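Local coordinates for RabGDI protein (Plasmodium falciparum 3D7, PDB 3P1W), which probably acts as a Rab GDP-dissociation inhibitor, a regulator of Rab GTPases in vesicle transport, at residues A[36-41]-A[448-453]; A[29-34]-A[440-445]; A[78-83]-A[404-409]; A[335-340]-A[363-368]. One frame throughout, in Å; residues are numbered along the deposited sequence.

Contact 1 of 4, residues A[36-41]-A[448-453]; sequences SGLLSH and QIWENL
The indole of Trp450 is the bump of this contact: its six-membered ring reaches from helix 448-453 to helix 36-41 and ends in the hollow between Leu38 and Leu39. CZ3 is the ring atom that touches both leucine side chains. It lies 3.5 Å from Leu38 CB and 3.6 Å from Leu39 CD2, held by two consecutive leucines of one helical turn. Next to it, Trp450 CH2 comes 3.6 Å from Leu38 O, so the ring meets backbone as well as side chain. Leu38 CD1 stands 4.2 Å above the plane of the Trp450 indole, displaced toward its rim, whereas Leu38 CB and Leu39 CD2 approach the ring obliquely. The long reach comes from the first torsion of Trp450, which sets CG opposite the backbone N (chi1 -177°) and carries the indole out across the gap. One turn on, Leu453 closes the hollow more loosely, its CD1 lying 4.4 Å from Leu39 CD2. The two short segments run roughly in the same direction, their axes crossing at -36° and coming no closer than 11.8 Å; the indole spans that separation. Tyr42 and Trp454 also meet the Trp450 ring, and Leu39 rests on strands 20-26 and 46-49 of the sheet of the Rossmann-like part, while Leu453 rests on Phe428 of strand 427-429. With carbon surfaces doing nearly all the touching and every contacting residue buried, the two helices are held here by shape and by exclusion of water, not by directional polar bonds.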
loop_
_atom_site.group_PDB
_atom_site.type_symbol
_atom_site.label_atom_id
_atom_site.label_comp_id
_atom_site.label_asym_id
_atom_site.label_seq_id
_atom_site.Cartn_x
_atom_site.Cartn_y
_atom_site.Cartn_z
ATOM N N SER A 36 3.443 -14.069 -9.610
ATOM C CA SER A 36 2.997 -15.131 -10.517
ATOM C C SER A 36 2.844 -14.602 -11.950
ATOM O O SER A 36 3.249 -15.268 -12.928
ATOM C CB SER A 36 1.663 -15.740 -10.046
ATOM O OG SER A 36 1.803 -16.398 -8.797
ATOM N N GLY A 37 2.248 -13.414 -12.064
ATOM C CA GLY A 37 2.084 -12.703 -13.327
ATOM C C GLY A 37 3.404 -12.452 -14.030
ATOM O O GLY A 37 3.555 -12.777 -15.216
ATOM N N LEU A 38 4.365 -11.903 -13.292
ATOM C CA LEU A 38 5.720 -11.686 -13.805
ATOM C C LEU A 38 6.429 -12.980 -14.227
ATOM O O LEU A 38 7.109 -13.011 -15.274
ATOM C CB LEU A 38 6.565 -10.969 -12.755
ATOM C CG LEU A 38 6.186 -9.503 -12.500
ATOM C CD1 LEU A 38 6.900 -9.007 -11.262
ATOM C CD2 LEU A 38 6.540 -8.658 -13.730
ATOM N N LEU A 39 6.304 -14.039 -13.418
ATOM C CA LEU A 39 6.903 -15.345 -13.775
ATOM C C LEU A 39 6.291 -15.908 -15.060
ATOM O O LEU A 39 7.011 -16.361 -15.961
ATOM C CB LEU A 39 6.732 -16.348 -12.628
ATOM C CG LEU A 39 7.583 -16.030 -11.392
ATOM C CD1 LEU A 39 7.106 -16.762 -10.108
ATOM C CD2 LEU A 39 9.032 -16.300 -11.680
ATOM N N SER A 40 4.964 -15.887 -15.137
ATOM C CA SER A 40 4.248 -16.356 -16.323
ATOM C C SER A 40 4.597 -15.503 -17.546
ATOM O O SER A 40 4.752 -16.018 -18.663
ATOM C CB SER A 40 2.731 -16.360 -16.050
ATOM O OG SER A 40 1.977 -16.697 -17.208
ATOM N N HIS A 41 4.728 -14.192 -17.347
ATOM C CA HIS A 41 5.116 -13.302 -18.447
ATOM C C HIS A 41 6.510 -13.626 -19.004
ATOM O O HIS A 41 6.719 -13.596 -20.232
ATOM C CB HIS A 41 5.050 -11.840 -18.006
ATOM C CG HIS A 41 5.455 -10.868 -19.069
ATOM N ND1 HIS A 41 6.708 -10.287 -19.109
ATOM C CD2 HIS A 41 4.776 -10.372 -20.131
ATOM C CE1 HIS A 41 6.779 -9.473 -20.147
ATOM N NE2 HIS A 41 5.620 -9.505 -20.781
ATOM N N GLN A 448 12.152 -6.940 -4.509
ATOM C CA GLN A 448 13.311 -7.539 -3.840
ATOM C C GLN A 448 13.270 -9.065 -4.024
ATOM O O GLN A 448 14.283 -9.686 -4.363
ATOM C CB GLN A 448 13.340 -7.161 -2.349
ATOM C CG GLN A 448 14.662 -7.439 -1.608
ATOM C CD GLN A 448 14.583 -7.177 -0.096
ATOM O OE1 GLN A 448 13.996 -7.955 0.661
ATOM N NE2 GLN A 448 15.180 -6.081 0.342
ATOM N N ILE A 449 12.109 -9.676 -3.822
ATOM C CA ILE A 449 11.974 -11.116 -4.066
ATOM C C ILE A 449 12.356 -11.449 -5.522
ATOM O O ILE A 449 13.202 -12.329 -5.750
ATOM C CB ILE A 449 10.567 -11.623 -3.734
ATOM C CG1 ILE A 449 10.357 -11.566 -2.211
ATOM C CG2 ILE A 449 10.365 -13.036 -4.312
ATOM C CD1 ILE A 449 8.917 -11.832 -1.766
ATOM N N TRP A 450 11.788 -10.721 -6.490
ATOM C CA TRP A 450 12.125 -10.930 -7.912
ATOM C C TRP A 450 13.638 -10.850 -8.207
ATOM O O TRP A 450 14.206 -11.752 -8.851
ATOM C CB TRP A 450 11.374 -9.948 -8.825
ATOM C CG TRP A 450 11.663 -10.206 -10.277
ATOM C CD1 TRP A 450 12.652 -9.635 -11.047
ATOM C CD2 TRP A 450 10.988 -11.133 -11.123
ATOM N NE1 TRP A 450 12.622 -10.150 -12.326
ATOM C CE2 TRP A 450 11.610 -11.074 -12.397
ATOM C CE3 TRP A 450 9.911 -12.006 -10.938
ATOM C CZ2 TRP A 450 11.185 -11.850 -13.461
ATOM C CZ3 TRP A 450 9.492 -12.784 -12.014
ATOM C CH2 TRP A 450 10.126 -12.700 -13.252
ATOM N N GLU A 451 14.281 -9.789 -7.730
ATOM C CA GLU A 451 15.727 -9.607 -7.900
ATOM C C GLU A 451 16.528 -10.840 -7.459
ATOM O O GLU A 451 17.509 -11.230 -8.116
ATOM C CB GLU A 451 16.228 -8.386 -7.118
ATOM C CG GLU A 451 17.762 -8.177 -7.149
ATOM C CD GLU A 451 18.236 -6.864 -6.488
ATOM O OE1 GLU A 451 17.486 -6.256 -5.709
ATOM O OE2 GLU A 451 19.385 -6.447 -6.751
ATOM N N ASN A 452 16.124 -11.419 -6.334
ATOM C CA ASN A 452 16.864 -12.513 -5.700
ATOM C C ASN A 452 16.499 -13.897 -6.197
ATOM O O ASN A 452 17.258 -14.845 -5.986
ATOM C CB ASN A 452 16.707 -12.422 -4.184
ATOM C CG ASN A 452 17.495 -11.270 -3.604
ATOM O OD1 ASN A 452 18.717 -11.297 -3.614
ATOM N ND2 ASN A 452 16.809 -10.259 -3.106
ATOM N N LEU A 453 15.350 -14.013 -6.858
ATOM C CA LEU A 453 14.980 -15.239 -7.543
ATOM C C LEU A 453 15.898 -15.458 -8.727
ATOM O O LEU A 453 16.400 -16.552 -8.919
ATOM C CB LEU A 453 13.549 -15.183 -8.092
ATOM C CG LEU A 453 12.318 -15.277 -7.194
ATOM C CD1 LEU A 453 11.075 -15.021 -8.050
ATOM C CD2 LEU A 453 12.208 -16.621 -6.517
#

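Contact 2 of 4, residues A[29-34]-A[440-445]; sequences GLKECI and ETATND
Lys31 sits in the first turn of helix 30-41, which follows strand 20-26 and its glycine-containing turn as in the Rossmann-like fold of the GDI family, and crosses to helix 440-454 to form a salt bridge with Asp445; the lysine is buried, the aspartate partly exposed. Lys31 NZ donates to Asp445 OD2 at 2.8 Å, coming from above the carboxylate plane, 39° out of it, with the two side chains crossing at about a right angle. The lysine is stretched straight from CG outward, and its terminal methylene lies against Ala442, Lys31 CE being 3.7 Å from Ala442 CA. The small alanine lets the backbones approach, the CA atoms of Lys31 and Ala442 being 7.0 Å apart. Both charged atoms have further partners in the loop ahead of helix 440-454. Lys31 NZ also donates to Ser431 O, and Asp445 OD2 also accepts from Ser431 N, so a single residue of that loop ties into both ends of the ion pair. Tyr433 adds a cation-pi contact with Lys31, while its hydroxyl hydrogen-bonds to the backbone N of Lys31 at the opening of the helix. Glu32, a further acid in this turn, is hydrogen-bonded through OE2 to Thr430 OG1. Gly29 occupies the N-cap position, and its O accepts from Cys33 N at 3.0 Å.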
loop_
_atom_site.group_PDB
_atom_site.type_symbol
_atom_site.label_atom_id
_atom_site.label_comp_id
_atom_site.label_asym_id
_atom_site.label_seq_id
_atom_site.Cartn_x
_atom_site.Cartn_y
_atom_site.Cartn_z
ATOM N N GLY A 29 -2.479 -13.735 -2.096
ATOM C CA GLY A 29 -2.319 -12.329 -1.713
ATOM C C GLY A 29 -1.804 -11.600 -2.935
ATOM O O GLY A 29 -1.294 -12.220 -3.897
ATOM N N LEU A 30 -1.960 -10.288 -2.916
ATOM C CA LEU A 30 -1.590 -9.435 -4.029
ATOM C C LEU A 30 -0.151 -9.641 -4.468
ATOM O O LEU A 30 0.113 -9.822 -5.666
ATOM C CB LEU A 30 -1.856 -7.950 -3.674
ATOM C CG LEU A 30 -3.334 -7.580 -3.547
ATOM C CD1 LEU A 30 -3.447 -6.124 -3.054
ATOM C CD2 LEU A 30 -4.076 -7.787 -4.867
ATOM N N LYS A 31 0.788 -9.670 -3.529
ATOM C CA LYS A 31 2.193 -9.868 -3.902
ATOM C C LYS A 31 2.419 -11.196 -4.663
ATOM O O LYS A 31 3.121 -11.227 -5.680
ATOM C CB LYS A 31 3.093 -9.846 -2.683
ATOM C CG LYS A 31 3.234 -8.471 -1.968
ATOM C CD LYS A 31 3.959 -8.684 -0.644
ATOM C CE LYS A 31 4.144 -7.441 0.146
ATOM N NZ LYS A 31 5.028 -7.653 1.322
ATOM N N GLU A 32 1.816 -12.263 -4.164
ATOM C CA GLU A 32 1.932 -13.589 -4.812
ATOM C C GLU A 32 1.364 -13.578 -6.236
ATOM O O GLU A 32 1.960 -14.151 -7.169
ATOM C CB GLU A 32 1.240 -14.648 -3.971
ATOM C CG GLU A 32 2.100 -15.204 -2.814
ATOM C CD GLU A 32 2.219 -14.256 -1.608
ATOM O OE1 GLU A 32 1.309 -13.427 -1.408
ATOM O OE2 GLU A 32 3.225 -14.348 -0.868
ATOM N N CYS A 33 0.200 -12.953 -6.393
ATOM C CA CYS A 33 -0.442 -12.841 -7.700
ATOM C C CYS A 33 0.416 -12.047 -8.697
ATOM O O CYS A 33 0.616 -12.470 -9.861
ATOM C CB CYS A 33 -1.789 -12.194 -7.556
ATOM S SG CYS A 33 -2.975 -13.226 -6.722
ATOM N N ILE A 34 0.948 -10.915 -8.240
ATOM C CA ILE A 34 1.811 -10.063 -9.080
ATOM C C ILE A 34 3.085 -10.800 -9.513
ATOM O O ILE A 34 3.465 -10.791 -10.716
ATOM C CB ILE A 34 2.160 -8.717 -8.345
ATOM C CG1 ILE A 34 0.883 -7.903 -8.121
ATOM C CG2 ILE A 34 3.190 -7.938 -9.135
ATOM C CD1 ILE A 34 0.977 -6.775 -7.040
ATOM N N GLU A 440 3.540 1.309 -2.253
ATOM C CA GLU A 440 4.983 1.293 -2.558
ATOM C C GLU A 440 5.757 0.211 -1.808
ATOM O O GLU A 440 6.564 -0.519 -2.401
ATOM C CB GLU A 440 5.659 2.644 -2.266
ATOM C CG GLU A 440 7.128 2.623 -2.660
ATOM C CD GLU A 440 7.955 3.727 -2.075
ATOM O OE1 GLU A 440 7.395 4.663 -1.449
ATOM O OE2 GLU A 440 9.197 3.647 -2.259
ATOM N N THR A 441 5.545 0.131 -0.504
ATOM C CA THR A 441 6.330 -0.798 0.293
ATOM C C THR A 441 6.024 -2.266 -0.063
ATOM O O THR A 441 6.906 -3.124 0.043
ATOM C CB THR A 441 6.187 -0.532 1.795
ATOM O OG1 THR A 441 4.834 -0.698 2.196
ATOM C CG2 THR A 441 6.670 0.902 2.131
ATOM N N ALA A 442 4.794 -2.554 -0.491
ATOM C CA ALA A 442 4.457 -3.881 -0.984
ATOM C C ALA A 442 5.192 -4.154 -2.274
ATOM O O ALA A 442 5.737 -5.243 -2.459
ATOM C CB ALA A 442 2.966 -4.048 -1.187
ATOM N N THR A 443 5.162 -3.199 -3.192
ATOM C CA THR A 443 5.858 -3.361 -4.483
ATOM C C THR A 443 7.371 -3.543 -4.250
ATOM O O THR A 443 8.014 -4.396 -4.905
ATOM C CB THR A 443 5.605 -2.180 -5.423
ATOM O OG1 THR A 443 4.201 -1.925 -5.500
ATOM C CG2 THR A 443 6.158 -2.480 -6.849
ATOM N N ASN A 444 7.943 -2.763 -3.338
ATOM C CA ASN A 444 9.363 -2.895 -2.995
ATOM C C ASN A 444 9.731 -4.312 -2.552
ATOM O O ASN A 444 10.756 -4.859 -2.987
ATOM C CB ASN A 444 9.793 -1.922 -1.915
ATOM C CG ASN A 444 9.818 -0.449 -2.407
ATOM O OD1 ASN A 444 9.813 -0.179 -3.600
ATOM N ND2 ASN A 444 9.828 0.481 -1.467
ATOM N N ASP A 445 8.888 -4.902 -1.706
ATOM C CA ASP A 445 9.129 -6.263 -1.232
ATOM C C ASP A 445 9.080 -7.260 -2.375
ATOM O O ASP A 445 9.975 -8.084 -2.499
ATOM C CB ASP A 445 8.107 -6.655 -0.164
ATOM C CG ASP A 445 8.334 -8.069 0.386
ATOM O OD1 ASP A 445 9.477 -8.390 0.782
ATOM O OD2 ASP A 445 7.344 -8.839 0.412
#

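Contact 3 of 4, residues A[78-83]-A[404-409]; sequences PSKYGE and TIEEKF
Two consecutive glutamates, Glu406 and Glu407, face the same residue, Tyr81, at the end of a short 3-10 turn, because a classic beta bulge opposite Ile332 turns both toward segment 78-83. The main bond is short: Tyr81 OH donates to Glu406 OE1 at 2.6 Å, using the anti lone pair of that oxygen. The Glu406 carboxylate lies at the edge of the phenol ring and nearly coplanar with it, the planes only 14° apart, and its OE1 also lies 3.2 Å from Tyr81 CE1. Glu407 reaches the phenol differently, with its CG 3.7 Å from Tyr81 OH. A bend at chi2 (-65°) turns the Glu407 carboxylate, whose OE2 takes a bond from a water that also donates to Tyr81 OH. Lys80 arrives at Glu406 from the opposite direction, its extended chain bringing NZ 3.6 Å from Glu406 OE1 in a salt bridge that is loose beside the tyrosine bond. A second water accepts from Lys80 NZ at 2.7 Å and donates weakly to Glu406 OE2. Glu406 OE2 is also held by a salt bridge to Lys377 and a hydrogen bond with Ser334. The Tyr81 ring is seated by Trp87, edge-to-face, and by Leu64 and Tyr68 of helix 64-71, so the loop after that helix is joined here to the large mixed sheet. Glu406 thus faces two lysines and receives the tyrosine hydroxyl, surroundings that would probably favour its ionised form, while the exposed Lys80 and the bridging waters leave the outer part of the contact hydrated.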
loop_
_atom_site.group_PDB
_atom_site.type_symbol
_atom_site.label_atom_id
_atom_site.label_comp_id
_atom_site.label_asym_id
_atom_site.label_seq_id
_atom_site.Cartn_x
_atom_site.Cartn_y
_atom_site.Cartn_z
ATOM N N PRO A 78 -27.541 -5.489 8.743
ATOM C CA PRO A 78 -28.595 -4.493 8.635
ATOM C C PRO A 78 -29.177 -4.381 7.220
ATOM O O PRO A 78 -28.433 -4.299 6.238
ATOM C CB PRO A 78 -27.890 -3.202 9.046
ATOM C CG PRO A 78 -26.817 -3.650 9.965
ATOM C CD PRO A 78 -26.326 -4.930 9.374
ATOM N N SER A 79 -30.507 -4.381 7.138
ATOM C CA SER A 79 -31.215 -4.227 5.867
ATOM C C SER A 79 -30.828 -2.988 5.085
ATOM O O SER A 79 -30.839 -3.012 3.862
ATOM C CB SER A 79 -32.729 -4.189 6.094
ATOM O OG SER A 79 -33.173 -5.490 6.396
ATOM N N LYS A 80 -30.484 -1.910 5.779
ATOM C CA LYS A 80 -30.167 -0.659 5.097
ATOM C C LYS A 80 -28.940 -0.744 4.199
ATOM O O LYS A 80 -28.736 0.141 3.371
ATOM C CB LYS A 80 -30.017 0.500 6.081
ATOM C CG LYS A 80 -28.868 0.411 7.062
ATOM C CD LYS A 80 -28.881 1.655 7.930
ATOM C CE LYS A 80 -27.794 1.641 8.979
ATOM N NZ LYS A 80 -27.820 2.912 9.765
ATOM N N TYR A 81 -28.125 -1.790 4.356
ATOM C CA TYR A 81 -26.916 -1.928 3.542
ATOM C C TYR A 81 -27.169 -2.608 2.209
ATOM O O TYR A 81 -26.294 -2.633 1.353
ATOM C CB TYR A 81 -25.810 -2.642 4.324
ATOM C CG TYR A 81 -25.325 -1.848 5.510
ATOM C CD1 TYR A 81 -25.354 -0.454 5.498
ATOM C CD2 TYR A 81 -24.818 -2.478 6.637
ATOM C CE1 TYR A 81 -24.906 0.282 6.563
ATOM C CE2 TYR A 81 -24.372 -1.741 7.720
ATOM C CZ TYR A 81 -24.416 -0.357 7.670
ATOM O OH TYR A 81 -23.989 0.399 8.732
ATOM N N GLY A 82 -28.367 -3.157 2.031
ATOM C CA GLY A 82 -28.777 -3.646 0.725
ATOM C C GLY A 82 -28.077 -4.935 0.355
ATOM O O GLY A 82 -27.719 -5.727 1.231
ATOM N N GLU A 83 -27.889 -5.146 -0.947
ATOM C CA GLU A 83 -27.427 -6.432 -1.472
ATOM C C GLU A 83 -25.919 -6.549 -1.518
ATOM O O GLU A 83 -25.224 -5.558 -1.674
ATOM C CB GLU A 83 -27.953 -6.656 -2.894
ATOM C CG GLU A 83 -29.438 -6.944 -2.975
ATOM C CD GLU A 83 -29.924 -6.988 -4.405
ATOM O OE1 GLU A 83 -29.917 -5.926 -5.077
ATOM O OE2 GLU A 83 -30.312 -8.086 -4.852
ATOM N N THR A 404 -19.757 10.546 12.206
ATOM C CA THR A 404 -20.533 9.464 12.778
ATOM C C THR A 404 -20.170 8.141 12.133
ATOM O O THR A 404 -20.266 7.986 10.914
ATOM C CB THR A 404 -22.028 9.722 12.595
ATOM O OG1 THR A 404 -22.357 10.923 13.298
ATOM C CG2 THR A 404 -22.833 8.557 13.165
ATOM N N ILE A 405 -19.725 7.195 12.952
ATOM C CA ILE A 405 -19.362 5.876 12.467
ATOM C C ILE A 405 -20.499 4.907 12.736
ATOM O O ILE A 405 -20.910 4.732 13.884
ATOM C CB ILE A 405 -18.061 5.348 13.143
ATOM C CG1 ILE A 405 -16.888 6.294 12.838
ATOM C CG2 ILE A 405 -17.774 3.884 12.717
ATOM C CD1 ILE A 405 -15.677 6.154 13.798
ATOM N N GLU A 406 -20.993 4.247 11.691
ATOM C CA GLU A 406 -22.121 3.294 11.883
ATOM C C GLU A 406 -21.665 1.969 12.452
ATOM O O GLU A 406 -22.322 1.400 13.338
ATOM C CB GLU A 406 -22.871 3.046 10.578
ATOM C CG GLU A 406 -23.465 4.301 9.989
ATOM C CD GLU A 406 -24.350 4.061 8.781
ATOM O OE1 GLU A 406 -24.527 2.906 8.338
ATOM O OE2 GLU A 406 -24.863 5.062 8.258
ATOM N N GLU A 407 -20.576 1.448 11.898
ATOM C CA GLU A 407 -20.018 0.158 12.304
ATOM C C GLU A 407 -18.500 0.163 12.160
ATOM O O GLU A 407 -17.953 0.838 11.276
ATOM C CB GLU A 407 -20.551 -0.974 11.429
ATOM C CG GLU A 407 -22.072 -1.181 11.432
ATOM C CD GLU A 407 -22.634 -1.622 12.764
ATOM O OE1 GLU A 407 -21.874 -2.137 13.624
ATOM O OE2 GLU A 407 -23.873 -1.499 12.936
ATOM N N LYS A 408 -17.841 -0.608 13.021
ATOM C CA LYS A 408 -16.390 -0.795 13.012
ATOM C C LYS A 408 -16.063 -2.284 12.877
ATOM O O LYS A 408 -16.670 -3.138 13.535
ATOM C CB LYS A 408 -15.760 -0.314 14.311
ATOM C CG LYS A 408 -15.703 1.183 14.471
ATOM C CD LYS A 408 -15.267 1.543 15.893
ATOM C CE LYS A 408 -15.533 3.034 16.194
ATOM N NZ LYS A 408 -15.153 3.369 17.617
ATOM N N PHE A 409 -15.107 -2.580 12.029
ATOM C CA PHE A 409 -14.607 -3.933 11.847
ATOM C C PHE A 409 -13.068 -3.905 12.053
ATOM O O PHE A 409 -12.349 -3.405 11.204
ATOM C CB PHE A 409 -14.947 -4.408 10.443
ATOM C CG PHE A 409 -16.396 -4.257 10.069
ATOM C CD1 PHE A 409 -17.251 -5.335 10.147
ATOM C CD2 PHE A 409 -16.915 -3.023 9.661
ATOM C CE1 PHE A 409 -18.599 -5.229 9.788
ATOM C CE2 PHE A 409 -18.258 -2.894 9.328
ATOM C CZ PHE A 409 -19.112 -4.016 9.388
HETATM O O HOH W 1 -28.165 5.066 8.117
HETATM O O HOH W 2 -25.281 -0.206 11.175
#

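Contact 4 of 4, residues A[335-340]-A[363-368]; sequences NPIPET and INLVSF
Ile337, from the loop between strands 320-333 and 346-350, lays its CD1 between two residues of strand 361-367. Walking along that strand, Ile363 comes first and touches through its CG2 branch, 4.1 Å from Ile337 CD1. Asn364 turns its side chain to the other face of the sheet, where ND2 donates to the backbone oxygens of Pro93 and Ser437. Leu365 returns to the Ile337 face and gives the larger part of the contact: Leu365 CB is 3.8 Å from Ile337 CD1, and Leu365 CD2 is 4.1 Å from Ile337 CG1. The two branched chains lie alongside with their tips pointing opposite ways, Leu365 with CG opposite its backbone N (chi1 178°), which brings CG and CD2 beside the isoleucine. Val366 packs against Phe95 and Val372 instead, and Ser367 OG bonds to Asn344 O, tying the strand to the connection that leads into strand 346-350. The isoleucine itself is presented by a type II beta turn, Ile337 to Thr340, in which Thr340 OG1 donates to Ile337 O at 2.6 Å; the donor lies 17° from the carbonyl plane. The weaker backbone bond of the turn, Thr340 N to Ile337 O, is 3.3 Å long. Ile337 also rests on Ile348, so its side chain spans two neighbouring strands. Strand 361-367 runs antiparallel to both 346-350 and 378-385 in the large mixed sheet, and the turn lies over the face from which Ile363 and Leu365 project, with Pro336 touching Tyr378 of the far strand.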
loop_
_atom_site.group_PDB
_atom_site.type_symbol
_atom_site.label_atom_id
_atom_site.label_comp_id
_atom_site.label_asym_id
_atom_site.label_seq_id
_atom_site.Cartn_x
_atom_site.Cartn_y
_atom_site.Cartn_z
ATOM N N ASN A 335 -21.694 9.444 5.691
ATOM C CA ASN A 335 -21.337 10.641 4.924
ATOM C C ASN A 335 -19.838 10.686 4.686
ATOM O O ASN A 335 -19.099 9.964 5.361
ATOM C CB ASN A 335 -21.752 11.884 5.696
ATOM C CG ASN A 335 -23.249 12.122 5.648
ATOM O OD1 ASN A 335 -23.834 12.332 4.563
ATOM N ND2 ASN A 335 -23.889 12.060 6.811
ATOM N N PRO A 336 -19.378 11.537 3.742
ATOM C CA PRO A 336 -17.930 11.701 3.600
ATOM C C PRO A 336 -17.244 12.139 4.894
ATOM O O PRO A 336 -17.884 12.699 5.798
ATOM C CB PRO A 336 -17.795 12.808 2.539
ATOM C CG PRO A 336 -19.111 12.785 1.783
ATOM C CD PRO A 336 -20.130 12.439 2.837
ATOM N N ILE A 337 -15.942 11.903 4.978
ATOM C CA ILE A 337 -15.141 12.368 6.104
ATOM C C ILE A 337 -15.230 13.907 6.198
ATOM O O ILE A 337 -14.926 14.598 5.222
ATOM C CB ILE A 337 -13.665 11.956 5.974
ATOM C CG1 ILE A 337 -13.517 10.415 6.073
ATOM C CG2 ILE A 337 -12.812 12.604 7.047
ATOM C CD1 ILE A 337 -12.097 9.913 5.787
ATOM N N PRO A 338 -15.599 14.441 7.378
ATOM C CA PRO A 338 -15.643 15.911 7.506
ATOM C C PRO A 338 -14.313 16.565 7.091
ATOM O O PRO A 338 -13.234 15.992 7.315
ATOM C CB PRO A 338 -15.957 16.117 8.989
ATOM C CG PRO A 338 -16.772 14.884 9.340
ATOM C CD PRO A 338 -16.079 13.775 8.597
ATOM N N GLU A 339 -14.400 17.724 6.431
ATOM C CA GLU A 339 -13.213 18.502 6.057
ATOM C C GLU A 339 -12.343 17.860 4.951
ATOM O O GLU A 339 -11.133 18.132 4.844
ATOM C CB GLU A 339 -12.352 18.836 7.289
ATOM C CG GLU A 339 -13.133 19.307 8.553
ATOM C CD GLU A 339 -14.113 20.487 8.318
ATOM O OE1 GLU A 339 -13.822 21.378 7.492
ATOM O OE2 GLU A 339 -15.170 20.532 9.002
ATOM N N THR A 340 -12.951 17.010 4.128
ATOM C CA THR A 340 -12.284 16.475 2.952
ATOM C C THR A 340 -13.091 16.859 1.707
ATOM O O THR A 340 -13.067 16.158 0.695
ATOM C CB THR A 340 -12.118 14.949 3.032
ATOM O OG1 THR A 340 -13.400 14.338 3.122
ATOM C CG2 THR A 340 -11.303 14.581 4.238
ATOM N N ILE A 363 -5.381 6.883 6.791
ATOM C CA ILE A 363 -6.810 6.657 6.597
ATOM C C ILE A 363 -7.117 6.703 5.104
ATOM O O ILE A 363 -6.799 7.699 4.440
ATOM C CB ILE A 363 -7.692 7.689 7.304
ATOM C CG1 ILE A 363 -7.261 7.892 8.751
ATOM C CG2 ILE A 363 -9.165 7.324 7.138
ATOM C CD1 ILE A 363 -8.062 8.968 9.556
ATOM N N ASN A 364 -7.694 5.622 4.573
ATOM C CA ASN A 364 -8.234 5.626 3.209
ATOM C C ASN A 364 -9.742 5.659 3.239
ATOM O O ASN A 364 -10.347 5.097 4.131
ATOM C CB ASN A 364 -7.748 4.426 2.438
ATOM C CG ASN A 364 -6.353 4.631 1.918
ATOM O OD1 ASN A 364 -5.837 5.766 1.926
ATOM N ND2 ASN A 364 -5.721 3.559 1.470
ATOM N N LEU A 365 -10.340 6.340 2.268
ATOM C CA LEU A 365 -11.778 6.461 2.192
ATOM C C LEU A 365 -12.168 6.069 0.767
ATOM O O LEU A 365 -11.585 6.598 -0.193
ATOM C CB LEU A 365 -12.202 7.910 2.511
ATOM C CG LEU A 365 -13.652 8.362 2.465
ATOM C CD1 LEU A 365 -14.211 8.460 1.049
ATOM C CD2 LEU A 365 -14.575 7.507 3.354
ATOM N N VAL A 366 -13.135 5.143 0.664
ATOM C CA VAL A 366 -13.721 4.732 -0.591
ATOM C C VAL A 366 -15.223 4.546 -0.460
ATOM O O VAL A 366 -15.767 4.477 0.643
ATOM C CB VAL A 366 -13.046 3.460 -1.114
ATOM C CG1 VAL A 366 -11.620 3.777 -1.634
ATOM C CG2 VAL A 366 -13.011 2.415 -0.011
ATOM N N SER A 367 -15.907 4.511 -1.598
ATOM C CA SER A 367 -17.362 4.574 -1.579
ATOM C C SER A 367 -17.950 3.991 -2.854
ATOM O O SER A 367 -17.296 3.211 -3.551
ATOM C CB SER A 367 -17.794 6.045 -1.393
ATOM O OG SER A 367 -17.408 6.833 -2.508
ATOM N N PHE A 368 -19.198 4.364 -3.149
ATOM C CA PHE A 368 -19.857 3.974 -4.383
ATOM C C PHE A 368 -19.066 4.390 -5.629
ATOM O O PHE A 368 -19.132 3.706 -6.654
ATOM C CB PHE A 368 -21.249 4.577 -4.425
ATOM C CG PHE A 368 -22.008 4.267 -5.687
ATOM C CD1 PHE A 368 -22.495 2.982 -5.920
ATOM C CD2 PHE A 368 -22.232 5.256 -6.642
ATOM C CE1 PHE A 368 -23.203 2.693 -7.084
ATOM C CE2 PHE A 368 -22.931 4.970 -7.812
ATOM C CZ PHE A 368 -23.417 3.694 -8.032
#

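In the fold
Contacts 1 and 2 are successive meetings of one helix pair, 30-41 with 440-454, their centres about 11 Å apart: a charged pair near the helix starts gives way to apolar filling further on. Together they join a helix near the start of the chain to its last helix. Contacts 3 and 4 belong to the mixed sheet that includes strands 361-367 and 405-418, on the same side of the chain's centre, with centres about 15 Å apart and nearest atoms about 6 Å apart; both are nested in sequence inside the loops closed by contacts 1 and 2. Contact 1 lies about 40 Å from contact 3, centre to centre, while contact 2 comes within about 10 Å of contact 4 at the nearest atoms.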